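Local atomic coordinates of mevalonate 3-kinase (Thermoplasma acidophilum, PDB entry 4RKS), a protein that catalyses the ATP-dependent phosphorylation of (R)-mevalonate to (R)-3-phosphomevalonate in an alternative mevalonate pathway of extreme acidophiles. Residues P147-V150 with E151-L154; S158-A161 with G162-L165. All coordinates share one frame; numbering follows the deposited sequence.

Contact 1 (P147-V150 with E151-L154)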
# COMPACT_ATOMS: atom_id res chain seq x y z
N PRO A 147 -3.84 -10.02 -14.66
CA PRO A 147 -3.75 -8.97 -13.65
C PRO A 147 -2.32 -8.44 -13.46
O PRO A 147 -2.17 -7.27 -13.07
CB PRO A 147 -4.26 -9.65 -12.37
CG PRO A 147 -4.20 -11.13 -12.62
CD PRO A 147 -4.27 -11.32 -14.12
N HIS A 148 -1.31 -9.26 -13.72
CA HIS A 148 0.07 -8.79 -13.66
C HIS A 148 0.37 -7.77 -14.76
O HIS A 148 1.17 -6.86 -14.56
CB HIS A 148 1.05 -9.95 -13.74
CG HIS A 148 0.92 -10.93 -12.62
ND1 HIS A 148 1.51 -10.74 -11.39
CD2 HIS A 148 0.25 -12.10 -12.54
CE1 HIS A 148 1.22 -11.76 -10.60
NE2 HIS A 148 0.45 -12.60 -11.27
N ASP A 149 -0.29 -7.92 -15.92
CA ASP A 149 -0.23 -6.92 -17.00
C ASP A 149 -0.98 -5.65 -16.62
O ASP A 149 -0.48 -4.55 -16.83
CB ASP A 149 -0.81 -7.46 -18.31
CG ASP A 149 0.14 -8.39 -19.05
OD1 ASP A 149 1.37 -8.30 -18.84
OD2 ASP A 149 -0.35 -9.22 -19.86
N VAL A 150 -2.20 -5.80 -16.11
CA VAL A 150 -3.00 -4.64 -15.70
C VAL A 150 -2.24 -3.83 -14.64
O VAL A 150 -2.19 -2.59 -14.69
CB VAL A 150 -4.40 -5.04 -15.15
CG1 VAL A 150 -5.13 -3.84 -14.52
CG2 VAL A 150 -5.26 -5.64 -16.23
N GLU A 151 -1.60 -4.55 -13.72
CA GLU A 151 -0.80 -3.93 -12.67
C GLU A 151 0.24 -2.95 -13.22
O GLU A 151 0.45 -1.89 -12.64
CB GLU A 151 -0.07 -4.98 -11.84
CG GLU A 151 0.68 -4.37 -10.66
CD GLU A 151 1.50 -5.39 -9.88
OE1 GLU A 151 1.06 -6.55 -9.78
OE2 GLU A 151 2.59 -5.04 -9.39
N ASN A 152 0.90 -3.31 -14.32
CA ASN A 152 1.92 -2.43 -14.92
C ASN A 152 1.33 -1.06 -15.24
O ASN A 152 1.97 -0.03 -14.98
CB ASN A 152 2.50 -3.06 -16.19
CG ASN A 152 3.43 -4.23 -15.90
OD1 ASN A 152 4.16 -4.22 -14.91
ND2 ASN A 152 3.41 -5.24 -16.76
N ASP A 153 0.11 -1.04 -15.77
CA ASP A 153 -0.61 0.19 -16.07
C ASP A 153 -1.07 0.94 -14.81
O ASP A 153 -1.13 2.18 -14.81
CB ASP A 153 -1.82 -0.09 -16.97
CG ASP A 153 -1.43 -0.73 -18.31
OD1 ASP A 153 -0.48 -0.25 -18.95
OD2 ASP A 153 -2.06 -1.74 -18.70
N LEU A 154 -1.39 0.21 -13.75
CA LEU A 154 -1.90 0.84 -12.54
C LEU A 154 -0.85 1.63 -11.77
O LEU A 154 -1.19 2.46 -10.94
CB LEU A 154 -2.51 -0.20 -11.59
CG LEU A 154 -3.67 -1.05 -12.10
CD1 LEU A 154 -4.10 -2.03 -11.00
CD2 LEU A 154 -4.84 -0.19 -12.58
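The carboxamide of Asn152 lies beside the backbone carbonyl of His148, with ND2 3.5 Å from His148 O; its other end, OD1, is hydrogen-bonded to NH1 of Arg155. The imidazole of His148 leads away from this carbonyl and stacks with the rings of Tyr180 and Phe166. Glu151 runs along the same flank of the helix with CG anti to the backbone N (chi1 -175°) and the chain extended to the carboxylate. This brings OE1 to 4.5 Å from ND1 of His148, without contact, while OE2 forms a salt bridge with Arg155 and a hydrogen bond with Thr181. Near its root, CB of Glu151 rests 3.3 Å from Pro147 O.

On the buried side, CG1 of Val150 meets the branch point of Leu154, CG to CG1 being 4.0 Å, with the leucine methyls CD1 and CD2 each 4.1 Å from CG1. Two i to i+4 backbone bonds hold the turns together: Glu151 N to Pro147 O at 2.9 Å, and Leu154 N to Val150 O at 3.1 Å, the latter in the carbonyl plane.

The helix is thus amphipathic, with Val150 and Leu154 buried and Asp149 and Asn152 exposed. Glu151 is the buried acid, and its pairing with Arg155 and Thr181 would favour the ionised carboxylate; that charge could in turn raise the proton affinity of His148.

Contact 2 (S158-A161 with G162-L165). With MEV ((R)-mevalonate), chain C.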
# COMPACT_ATOMS: atom_id res chain seq x y z
N SER A 158 -0.48 4.69 -8.78
CA SER A 158 0.24 4.53 -7.52
C SER A 158 1.24 3.38 -7.64
O SER A 158 0.86 2.28 -8.02
CB SER A 158 -0.73 4.27 -6.37
OG SER A 158 -0.03 3.95 -5.18
N GLU A 159 2.49 3.63 -7.28
CA GLU A 159 3.57 2.71 -7.60
C GLU A 159 3.47 1.37 -6.86
O GLU A 159 4.06 0.39 -7.30
CB GLU A 159 4.94 3.35 -7.32
CG GLU A 159 5.15 3.81 -5.88
CD GLU A 159 4.60 5.21 -5.60
OE1 GLU A 159 4.00 5.82 -6.51
OE2 GLU A 159 4.76 5.69 -4.45
N SER A 160 2.71 1.32 -5.76
CA SER A 160 2.52 0.08 -5.01
C SER A 160 1.10 -0.50 -5.16
O SER A 160 0.56 -1.12 -4.23
CB SER A 160 2.84 0.29 -3.53
OG SER A 160 4.19 0.65 -3.34
N ALA A 161 0.51 -0.32 -6.34
CA ALA A 161 -0.83 -0.80 -6.62
C ALA A 161 -0.94 -2.32 -6.44
O ALA A 161 -1.98 -2.84 -6.03
CB ALA A 161 -1.25 -0.41 -8.03
N GLY A 162 0.15 -3.02 -6.75
CA GLY A 162 0.14 -4.48 -6.72
C GLY A 162 -0.09 -5.08 -5.34
O GLY A 162 -0.62 -6.18 -5.22
N ARG A 163 0.32 -4.36 -4.29
CA ARG A 163 0.12 -4.82 -2.93
C ARG A 163 -1.37 -4.98 -2.68
O ARG A 163 -1.83 -5.97 -2.11
CB ARG A 163 0.70 -3.82 -1.92
CG ARG A 163 2.21 -3.74 -1.85
CD ARG A 163 2.62 -2.51 -0.99
NE ARG A 163 4.06 -2.38 -0.84
CZ ARG A 163 4.67 -1.39 -0.17
NH1 ARG A 163 3.95 -0.44 0.41
NH2 ARG A 163 5.99 -1.36 -0.09
N SER A 164 -2.13 -3.99 -3.12
CA SER A 164 -3.55 -3.98 -2.87
C SER A 164 -4.31 -4.83 -3.89
O SER A 164 -5.37 -5.36 -3.58
CB SER A 164 -4.07 -2.54 -2.87
OG SER A 164 -5.46 -2.51 -2.67
N LEU A 165 -3.77 -4.97 -5.10
CA LEU A 165 -4.44 -5.78 -6.12
C LEU A 165 -4.51 -7.25 -5.69
O LEU A 165 -5.56 -7.88 -5.78
CB LEU A 165 -3.74 -5.64 -7.48
CG LEU A 165 -4.40 -6.36 -8.65
CD1 LEU A 165 -5.82 -5.89 -8.87
CD2 LEU A 165 -3.58 -6.21 -9.94
C8 MEV C . 5.66 3.42 -1.20
O8 MEV C . 5.49 3.97 -2.50
C2 MEV C . 6.46 4.41 -0.38
C3 MEV C . 6.48 4.20 1.12
O7 MEV C . 5.20 4.02 1.67
C4 MEV C . 7.34 3.01 1.50
C5 MEV C . 6.60 1.68 1.42
O3 MEV C . 5.45 1.53 1.92
O4 MEV C . 7.15 0.72 0.81
C6 MEV C . 7.08 5.46 1.72
O HOH W 1 2.95 -2.31 -7.70
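Ser160 and Arg163 meet side by side at the start of helix 161-166. In van der Waals contact, CB of Ser160 packs against CD of Arg163 at 3.8 Å, and OG of the serine sits over the centre of one guanidinium face, 3.7 Å above its plane. The arginine chain is extended from CG to NE, which carries the flat group out of the helix to the substrate.

Hydrogen bonds to (R)-mevalonate follow from that reach. Arg163 holds the mevalonate carboxylate by two nearly straight bonds, NH1 to O3 at 2.9 Å (173°) and NH2 to O4 at a doubtfully short 2.5 Å (164°). At the other end of the substrate, OE2 of Glu159 approaches the primary hydroxyl O8 to 2.7 Å. A bend at chi2 (-85°) turns this carboxylate toward the ligand, where OE1 has a salt bridge to Arg47 and OE2 a hydrogen bond with His211.

Among backbone bonds, Arg163 N reaches Ser160 O at 3.2 Å from above the carbonyl plane, and Leu165 N binds Ala161 O at 2.9 Å, in the plane of that carbonyl. A water adds a further link: it donates to Glu159 O and accepts from Gly162 N, spanning the junction of turn and helix.

A type I turn, Ser158 to Ala161, running directly into a short helix therefore supplies both ends of the substrate grip, with the tertiary hydroxyl that receives the phosphate lying between. Together with Leu38, whose N also binds the ligand, it forms part of the mevalonate site of this GHMP-family kinase.

Contacts 1 and 2 follow one another in the chain, on helix 147-154 and on the turn leading into helix 161-166, all within the diphosphomevalonate decarboxylase-like N-terminal region. Their centres are 9 Å apart, and the two helices pack directly: Leu154 CB lies 3.8 Å from Ala161 CB, and Glu151 CD 3.6 Å from Gly162 CA. Contact 2 is close to the centre of the chain, whereas contact 1 is farther out and partly exposed. Residues 158-165 contribute Glu159, Ser160 and Arg163 to the mevalonate pocket, with residues 147-154 packed beside them, farther from the centre of the chain; the side chain of Glu151 remains about 12 Å from the bound mevalonate.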